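Local atomic coordinates of uncharacterized protein YPL067C (Saccharomyces cerevisiae, PDB entry 5KCI), a protein that is of unknown function but may be a histidine triad-like protein connected with amyloid toxicity. Residues D55-V60 with Q159-I164; Q62-S67 with L86-A91. One frame throughout, in Å; residues are numbered along the deposited sequence.

Both contacts use helix 56-64 and tie it to different parts of the fold. Contact 1, at the surface, fastens the first turn of the helix to the loop that leads into strand 165-172; contact 2, partly buried, lays the last helical turn and the residues after it against strand 87-91, an outermost strand of the antiparallel sheet. Their chemistry differs accordingly: contact 1 combines a hydrogen bond from a turn to a side-chain amide with apolar packing, whereas contact 2 has no hydrogen bond between its segments and relies on packing around Leu64 and Trp66. They meet where Ile164 CG2 lies 3.9 Å from Trp66 CZ3, and side chains of both rest on Trp108 of the neighbouring strand 102-109.

Contact 1 of 2, residues D55-V60 with Q159-I164; sequences DMNQYV and QSVARI. With SO4 (sulfate ion), chain D.
Asn57 turns CG away from its own carbonyl carbon (chi1 -57°), and a chi2 of -74° then swings OD1 toward the backbone of the Val161-Ile164 type I beta turn. There Asn57 OD1 accepts from Arg163 N at 3.0 Å in a fairly straight bond (160° at the hydrogen), although the donor stands above the carbonyl plane of the amide and not on a lone pair. CB of Arg163 packs against the same oxygen; the Arg163 side chain crosses that of Asn57 at about a right angle, and its end, less well ordered, leads away. The other end of the amide is held too: Asn57 ND2 donates to Asp55 OD1 at 3.2 Å and, weakly, to a water that also takes a weak bond from Ala162 N. Asp55 is the N-cap of helix 56-64; its OD1 receives Gln58 N, 3.2 Å away, on the carboxylate face opposite ND2. With an alanine in place of Asn57, Arg163 N would probably lose its acceptor and Asp55 OD1 one of its two donors. Beside the amide, Ile164 CD1 lies 3.7 Å from Val60 CB, and Val161 spreads its branches, CG1 to Val60 CG2 (4.1 Å) and CG2 to Met56 CB (4.0 Å). Trp108 touches Val60, Val161 and Ile164. Just before the turn, Ser160 N donates to sulfate O1 at 2.7 Å; Asn154, His166 and His168 also bind this ion, probably from the crystallisation liquor, consistent with an anion pocket.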
ATOM      1  N   ASP A  55      10.040 -17.344  -6.708  1.00 35.08           N
ATOM      2  CA  ASP A  55       8.907 -16.656  -7.320  1.00 33.84           C
ATOM      3  C   ASP A  55       8.208 -15.895  -6.190  1.00 37.85           C
ATOM      4  O   ASP A  55       7.529 -16.510  -5.364  1.00 35.06           O
ATOM      5  CB  ASP A  55       7.961 -17.646  -7.990  1.00 34.88           C
ATOM      6  CG  ASP A  55       6.755 -16.963  -8.650  1.00 46.47           C
ATOM      7  OD1 ASP A  55       6.220 -15.961  -8.105  1.00 36.47           O
ATOM      8  OD2 ASP A  55       6.365 -17.430  -9.727  1.00 59.25           O
ATOM      9  N   MET A  56       8.385 -14.567  -6.152  1.00 33.86           N
ATOM     10  CA  MET A  56       7.886 -13.751  -5.035  1.00 34.07           C
ATOM     11  C   MET A  56       6.364 -13.647  -5.003  1.00 30.31           C
ATOM     12  O   MET A  56       5.788 -13.425  -3.935  1.00 38.50           O
ATOM     13  CB  MET A  56       8.502 -12.357  -5.100  1.00 36.12           C
ATOM     14  CG  MET A  56       9.990 -12.367  -4.727  1.00 40.14           C
ATOM     15  SD  MET A  56      10.269 -12.989  -3.035  1.00 44.95           S
ATOM     16  CE  MET A  56       9.357 -11.745  -2.104  1.00 42.97           C
ATOM     17  N   ASN A  57       5.693 -13.843  -6.134  1.00 30.88           N
ATOM     18  CA  ASN A  57       4.239 -13.978  -6.096  1.00 31.85           C
ATOM     19  C   ASN A  57       3.817 -15.149  -5.217  1.00 34.88           C
ATOM     20  O   ASN A  57       2.962 -15.011  -4.329  1.00 35.27           O
ATOM     21  CB  ASN A  57       3.709 -14.151  -7.509  1.00 35.38           C
ATOM     22  CG  ASN A  57       4.117 -13.021  -8.397  1.00 39.85           C
ATOM     23  OD1 ASN A  57       3.580 -11.918  -8.284  1.00 32.78           O
ATOM     24  ND2 ASN A  57       5.069 -13.279  -9.301  1.00 45.38           N
ATOM     25  N   GLN A  58       4.434 -16.303  -5.414  1.00 35.46           N
ATOM     26  CA  GLN A  58       4.061 -17.461  -4.611  1.00 38.45           C
ATOM     27  C   GLN A  58       4.452 -17.248  -3.160  1.00 40.27           C
ATOM     28  O   GLN A  58       3.738 -17.674  -2.243  1.00 38.06           O
ATOM     29  CB  GLN A  58       4.717 -18.722  -5.166  1.00 38.33           C
ATOM     30  CG  GLN A  58       4.344 -20.001  -4.423  1.00 39.13           C
ATOM     31  CD  GLN A  58       2.859 -20.292  -4.458  1.00 41.73           C
ATOM     32  OE1 GLN A  58       2.312 -20.853  -3.514  1.00 51.12           O
ATOM     33  NE2 GLN A  58       2.208 -19.956  -5.560  1.00 44.43           N
ATOM     34  N   TYR A  59       5.594 -16.601  -2.939  1.00 32.07           N
ATOM     35  CA  TYR A  59       6.054 -16.367  -1.578  1.00 34.33           C
ATOM     36  C   TYR A  59       5.040 -15.528  -0.831  1.00 36.88           C
ATOM     37  O   TYR A  59       4.581 -15.905   0.246  1.00 42.45           O
ATOM     38  CB  TYR A  59       7.398 -15.654  -1.588  1.00 33.45           C
ATOM     39  CG  TYR A  59       7.907 -15.370  -0.177  1.00 33.17           C
ATOM     40  CD1 TYR A  59       8.537 -16.359   0.558  1.00 45.23           C
ATOM     41  CD2 TYR A  59       7.732 -14.128   0.408  1.00 42.63           C
ATOM     42  CE1 TYR A  59       8.999 -16.119   1.846  1.00 45.95           C
ATOM     43  CE2 TYR A  59       8.198 -13.871   1.695  1.00 43.44           C
ATOM     44  CZ  TYR A  59       8.823 -14.869   2.401  1.00 51.89           C
ATOM     45  OH  TYR A  59       9.269 -14.623   3.677  1.00 51.40           O
ATOM     46  N   VAL A  60       4.627 -14.416  -1.438  1.00 34.68           N
ATOM     47  CA  VAL A  60       3.691 -13.514  -0.779  1.00 31.25           C
ATOM     48  C   VAL A  60       2.371 -14.221  -0.530  1.00 39.42           C
ATOM     49  O   VAL A  60       1.813 -14.157   0.573  1.00 32.00           O
ATOM     50  CB  VAL A  60       3.506 -12.238  -1.613  1.00 32.96           C
ATOM     51  CG1 VAL A  60       2.421 -11.367  -1.018  1.00 32.46           C
ATOM     52  CG2 VAL A  60       4.831 -11.475  -1.665  1.00 35.74           C
ATOM     53  N   GLN A 159       6.920  -2.414 -11.084  1.00 32.27           N
ATOM     54  CA  GLN A 159       6.429  -3.189  -9.956  1.00 36.02           C
ATOM     55  C   GLN A 159       7.174  -4.512  -9.844  1.00 42.96           C
ATOM     56  O   GLN A 159       7.813  -4.981 -10.788  1.00 43.53           O
ATOM     57  CB  GLN A 159       4.922  -3.452 -10.085  1.00 38.82           C
ATOM     58  CG  GLN A 159       4.578  -4.369 -11.245  1.00 50.82           C
ATOM     59  CD  GLN A 159       3.107  -4.758 -11.312  1.00 49.58           C
ATOM     60  OE1 GLN A 159       2.353  -4.642 -10.332  1.00 39.43           O
ATOM     61  NE2 GLN A 159       2.692  -5.236 -12.489  1.00 37.81           N
ATOM     62  N   SER A 160       7.080  -5.111  -8.669  1.00 43.61           N
ATOM     63  CA  SER A 160       7.378  -6.523  -8.492  1.00 40.05           C
ATOM     64  C   SER A 160       6.119  -7.211  -7.995  1.00 35.19           C
ATOM     65  O   SER A 160       5.112  -6.566  -7.698  1.00 45.08           O
ATOM     66  CB  SER A 160       8.544  -6.715  -7.523  1.00 45.30           C
ATOM     67  OG  SER A 160       9.699  -6.117  -8.065  1.00 51.30           O
ATOM     68  N   VAL A 161       6.154  -8.536  -7.975  1.00 36.99           N
ATOM     69  CA  VAL A 161       5.030  -9.304  -7.473  1.00 39.04           C
ATOM     70  C   VAL A 161       3.791  -8.904  -8.255  1.00 41.10           C
ATOM     71  O   VAL A 161       2.788  -8.484  -7.668  1.00 37.41           O
ATOM     72  CB  VAL A 161       4.824  -9.059  -5.971  1.00 31.17           C
ATOM     73  CG1 VAL A 161       3.823 -10.044  -5.387  1.00 35.11           C
ATOM     74  CG2 VAL A 161       6.181  -9.128  -5.233  1.00 38.42           C
ATOM     75  N   ALA A 162       3.845  -9.030  -9.581  1.00 41.93           N
ATOM     76  CA  ALA A 162       2.782  -8.457 -10.400  1.00 39.65           C
ATOM     77  C   ALA A 162       1.495  -9.265 -10.387  1.00 45.47           C
ATOM     78  O   ALA A 162       0.477  -8.768 -10.877  1.00 51.83           O
ATOM     79  CB  ALA A 162       3.273  -8.283 -11.829  1.00 47.71           C
ATOM     80  N   ARG A 163       1.501 -10.476  -9.840  1.00 31.82           N
ATOM     81  CA  ARG A 163       0.307 -11.302  -9.832  1.00 36.15           C
ATOM     82  C   ARG A 163      -0.562 -11.044  -8.618  1.00 28.48           C
ATOM     83  O   ARG A 163      -1.664 -11.583  -8.535  1.00 31.10           O
ATOM     84  CB  ARG A 163       0.674 -12.798  -9.911  1.00 46.52           C
ATOM     85  CG  ARG A 163       1.232 -13.254 -11.272  1.00 64.93           C
ATOM     86  CD  ARG A 163       1.695 -14.715 -11.265  1.00 82.55           C
ATOM     87  NE  ARG A 163       0.677 -15.638 -11.768  1.00107.97           N
ATOM     88  CZ  ARG A 163       0.632 -16.127 -13.008  1.00123.43           C
ATOM     89  NH1 ARG A 163       1.549 -15.798 -13.913  1.00130.23           N
ATOM     90  NH2 ARG A 163      -0.343 -16.957 -13.350  1.00125.17           N
ATOM     91  N   ILE A 164      -0.129 -10.187  -7.680  1.00 32.15           N
ATOM     92  CA  ILE A 164      -0.939  -9.871  -6.524  1.00 32.82           C
ATOM     93  C   ILE A 164      -1.052  -8.355  -6.452  1.00 29.81           C
ATOM     94  O   ILE A 164      -0.034  -7.654  -6.376  1.00 30.52           O
ATOM     95  CB  ILE A 164      -0.345 -10.409  -5.208  1.00 30.52           C
ATOM     96  CG1 ILE A 164       0.124 -11.854  -5.372  1.00 35.17           C
ATOM     97  CG2 ILE A 164      -1.382 -10.259  -4.067  1.00 31.48           C
ATOM     98  CD1 ILE A 164       0.963 -12.364  -4.279  1.00 38.09           C
TER
HETATM   99  S   SO4 D 203       6.262  -2.633  -6.044  1.00 42.29           S
HETATM  100  O1  SO4 D 203       6.124  -4.075  -6.356  1.00 43.09           O
HETATM  101  O2  SO4 D 203       5.020  -1.891  -6.161  1.00 39.52           O
HETATM  102  O3  SO4 D 203       6.749  -2.475  -4.656  1.00 51.00           O
HETATM  103  O4  SO4 D 203       7.238  -2.038  -6.949  1.00 48.63           O
HETATM  104  O   HOH W   1       6.531 -10.723 -10.819  1.00 50.25           O

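Contact 2 of 2, residues Q62-S67 with L86-A91; sequences QKLGWS and LYAVRA
Leu64 CD2 meets the strand at two places, 3.8 Å from Ala88 CB and 3.7 Å from Arg90 NH2, where the methyl lies over one face of the guanidinium. Trp66 comes in by its edge: CZ2 is 3.7 Å from Tyr87 C, which lies in the plane of the indole, and 4.3 Å from Ala88 CB. The two helix-side residues also pack on each other, for Leu64 CB sits 3.7 Å above the indole plane, offset toward the rim. In the second shell, a bend at chi2 (-78°) folds the Arg90 chain back, and Arg90 NH1 donates to Val89 O at 3.1 Å; the oxygen lies in the guanidinium plane, which helps fix the face offered to Leu64. A Schellman motif ends helix 56-64 at Gly65, whose positive phi (82°) turns the chain and leaves Trp66 CB directed at the strand. Beyond these, Trp108 of strand 102-109 touches both Leu64 and Trp66, and Lys110 makes a cation-pi contact with the indole. Ala88 and Arg90 pair through their backbones with Trp108 and Val106, fixing strand 87-91 at the border of the antiparallel sheet. A zinc ion lies about 4 Å from the Ala88 side chain. With no hydrogen bond between the segments, the direct contact of helix end and strand rests on van der Waals fit, the guanidinium offering its flat face, not an N-H, to the leucine methyl.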
ATOM      1  N   GLN A  62       1.882 -17.269  -0.026  1.00 42.04           N
ATOM      2  CA  GLN A  62       2.097 -18.185   1.086  1.00 49.36           C
ATOM      3  C   GLN A  62       2.065 -17.438   2.408  1.00 45.22           C
ATOM      4  O   GLN A  62       1.431 -17.886   3.365  1.00 42.73           O
ATOM      5  CB  GLN A  62       3.437 -18.905   0.932  1.00 58.40           C
ATOM      6  CG  GLN A  62       3.530 -19.858  -0.268  1.00 59.37           C
ATOM      7  CD  GLN A  62       2.953 -21.226   0.025  1.00 58.34           C
ATOM      8  OE1 GLN A  62       2.998 -21.699   1.159  1.00 59.19           O
ATOM      9  NE2 GLN A  62       2.406 -21.874  -1.003  1.00 62.50           N
ATOM     10  N   LYS A  63       2.781 -16.314   2.482  1.00 41.34           N
ATOM     11  CA  LYS A  63       2.883 -15.556   3.731  1.00 42.85           C
ATOM     12  C   LYS A  63       1.552 -14.954   4.142  1.00 42.35           C
ATOM     13  O   LYS A  63       1.278 -14.829   5.342  1.00 44.83           O
ATOM     14  CB  LYS A  63       3.907 -14.433   3.600  1.00 41.59           C
ATOM     15  CG  LYS A  63       5.353 -14.862   3.389  1.00 51.81           C
ATOM     16  CD  LYS A  63       5.856 -15.865   4.425  1.00 58.95           C
ATOM     17  CE  LYS A  63       5.877 -15.302   5.837  1.00 64.20           C
ATOM     18  NZ  LYS A  63       6.182 -16.375   6.824  1.00 64.64           N
ATOM     19  N   LEU A  64       0.731 -14.543   3.180  1.00 43.98           N
ATOM     20  CA  LEU A  64      -0.534 -13.905   3.506  1.00 41.39           C
ATOM     21  C   LEU A  64      -1.619 -14.924   3.801  1.00 47.40           C
ATOM     22  O   LEU A  64      -2.698 -14.535   4.255  1.00 45.58           O
ATOM     23  CB  LEU A  64      -0.980 -12.995   2.361  1.00 37.93           C
ATOM     24  CG  LEU A  64      -0.144 -11.732   2.147  1.00 34.99           C
ATOM     25  CD1 LEU A  64      -0.659 -10.886   1.009  1.00 29.18           C
ATOM     26  CD2 LEU A  64      -0.099 -10.890   3.412  1.00 41.62           C
ATOM     27  N   GLY A  65      -1.349 -16.202   3.553  1.00 41.82           N
ATOM     28  CA  GLY A  65      -2.336 -17.250   3.734  1.00 46.72           C
ATOM     29  C   GLY A  65      -3.285 -17.385   2.573  1.00 46.91           C
ATOM     30  O   GLY A  65      -4.419 -17.845   2.756  1.00 48.67           O
ATOM     31  N   TRP A  66      -2.864 -16.972   1.376  1.00 43.25           N
ATOM     32  CA  TRP A  66      -3.743 -16.923   0.220  1.00 45.13           C
ATOM     33  C   TRP A  66      -3.452 -18.020  -0.803  1.00 54.29           C
ATOM     34  O   TRP A  66      -4.073 -18.029  -1.869  1.00 45.35           O
ATOM     35  CB  TRP A  66      -3.636 -15.552  -0.456  1.00 37.42           C
ATOM     36  CG  TRP A  66      -4.096 -14.392   0.430  1.00 38.41           C
ATOM     37  CD1 TRP A  66      -4.617 -14.477   1.703  1.00 41.71           C
ATOM     38  CD2 TRP A  66      -4.068 -12.997   0.104  1.00 33.87           C
ATOM     39  NE1 TRP A  66      -4.916 -13.208   2.183  1.00 36.63           N
ATOM     40  CE2 TRP A  66      -4.583 -12.285   1.227  1.00 34.13           C
ATOM     41  CE3 TRP A  66      -3.646 -12.271  -1.010  1.00 32.55           C
ATOM     42  CZ2 TRP A  66      -4.685 -10.886   1.252  1.00 30.79           C
ATOM     43  CZ3 TRP A  66      -3.752 -10.881  -0.977  1.00 32.47           C
ATOM     44  CH2 TRP A  66      -4.273 -10.205   0.150  1.00 30.49           C
ATOM     45  N   SER A  67      -2.538 -18.941  -0.509  1.00 67.85           N
ATOM     46  CA  SER A  67      -2.234 -20.025  -1.437  1.00 80.62           C
ATOM     47  C   SER A  67      -3.437 -20.955  -1.609  1.00101.58           C
ATOM     48  O   SER A  67      -4.358 -20.985  -0.789  1.00109.18           O
ATOM     49  CB  SER A  67      -1.026 -20.827  -0.944  1.00 71.12           C
ATOM     50  OG  SER A  67      -1.306 -21.472   0.286  1.00 66.69           O
ATOM     51  N   LEU A  86      -9.821 -10.672   2.468  1.00 40.53           N
ATOM     52  CA  LEU A  86      -9.467 -10.401   1.087  1.00 38.25           C
ATOM     53  C   LEU A  86      -8.343  -9.382   0.953  1.00 35.79           C
ATOM     54  O   LEU A  86      -7.973  -9.038  -0.177  1.00 31.56           O
ATOM     55  CB  LEU A  86     -10.698  -9.901   0.322  1.00 38.58           C
ATOM     56  CG  LEU A  86     -11.852 -10.910   0.167  1.00 40.74           C
ATOM     57  CD1 LEU A  86     -13.013 -10.302  -0.601  1.00 47.49           C
ATOM     58  CD2 LEU A  86     -11.382 -12.172  -0.534  1.00 42.85           C
ATOM     59  N   TYR A  87      -7.812  -8.866   2.064  1.00 31.67           N
ATOM     60  CA  TYR A  87      -6.746  -7.885   1.981  1.00 26.01           C
ATOM     61  C   TYR A  87      -5.864  -7.969   3.218  1.00 28.18           C
ATOM     62  O   TYR A  87      -6.205  -8.605   4.216  1.00 33.13           O
ATOM     63  CB  TYR A  87      -7.324  -6.463   1.805  1.00 24.95           C
ATOM     64  CG  TYR A  87      -8.289  -6.054   2.882  1.00 28.75           C
ATOM     65  CD1 TYR A  87      -7.855  -5.500   4.088  1.00 28.07           C
ATOM     66  CD2 TYR A  87      -9.648  -6.225   2.698  1.00 32.06           C
ATOM     67  CE1 TYR A  87      -8.774  -5.123   5.073  1.00 28.40           C
ATOM     68  CE2 TYR A  87     -10.565  -5.862   3.680  1.00 32.82           C
ATOM     69  CZ  TYR A  87     -10.130  -5.326   4.862  1.00 27.13           C
ATOM     70  OH  TYR A  87     -11.060  -4.967   5.830  1.00 31.37           O
ATOM     71  N   ALA A  88      -4.719  -7.298   3.143  1.00 25.96           N
ATOM     72  CA  ALA A  88      -3.796  -7.253   4.267  1.00 28.50           C
ATOM     73  C   ALA A  88      -2.941  -6.002   4.143  1.00 33.38           C
ATOM     74  O   ALA A  88      -2.519  -5.640   3.044  1.00 27.82           O
ATOM     75  CB  ALA A  88      -2.917  -8.504   4.308  1.00 27.53           C
ATOM     76  N   VAL A  89      -2.686  -5.348   5.267  1.00 28.41           N
ATOM     77  CA  VAL A  89      -1.840  -4.159   5.307  1.00 28.99           C
ATOM     78  C   VAL A  89      -0.568  -4.506   6.074  1.00 31.05           C
ATOM     79  O   VAL A  89      -0.620  -5.130   7.143  1.00 33.29           O
ATOM     80  CB  VAL A  89      -2.586  -2.951   5.907  1.00 31.23           C
ATOM     81  CG1 VAL A  89      -3.041  -3.231   7.298  1.00 45.21           C
ATOM     82  CG2 VAL A  89      -1.698  -1.718   5.881  1.00 32.10           C
ATOM     83  N   ARG A  90       0.580  -4.137   5.502  1.00 31.05           N
ATOM     84  CA  ARG A  90       1.887  -4.380   6.090  1.00 28.62           C
ATOM     85  C   ARG A  90       2.713  -3.109   6.030  1.00 29.46           C
ATOM     86  O   ARG A  90       2.479  -2.249   5.185  1.00 29.54           O
ATOM     87  CB  ARG A  90       2.643  -5.493   5.346  1.00 27.88           C
ATOM     88  CG  ARG A  90       1.974  -6.848   5.381  1.00 36.87           C
ATOM     89  CD  ARG A  90       2.195  -7.533   6.705  1.00 43.36           C
ATOM     90  NE  ARG A  90       1.642  -8.886   6.761  1.00 44.89           N
ATOM     91  CZ  ARG A  90       0.371  -9.176   7.016  1.00 50.36           C
ATOM     92  NH1 ARG A  90      -0.508  -8.214   7.226  1.00 50.32           N
ATOM     93  NH2 ARG A  90      -0.027 -10.441   7.046  1.00 53.88           N
ATOM     94  N   ALA A  91       3.647  -2.962   6.968  1.00 30.87           N
ATOM     95  CA  ALA A  91       4.660  -1.927   6.824  1.00 29.26           C
ATOM     96  C   ALA A  91       5.620  -2.314   5.705  1.00 38.19           C
ATOM     97  O   ALA A  91       5.988  -3.481   5.572  1.00 35.91           O
ATOM     98  CB  ALA A  91       5.417  -1.732   8.145  1.00 40.84           C
TER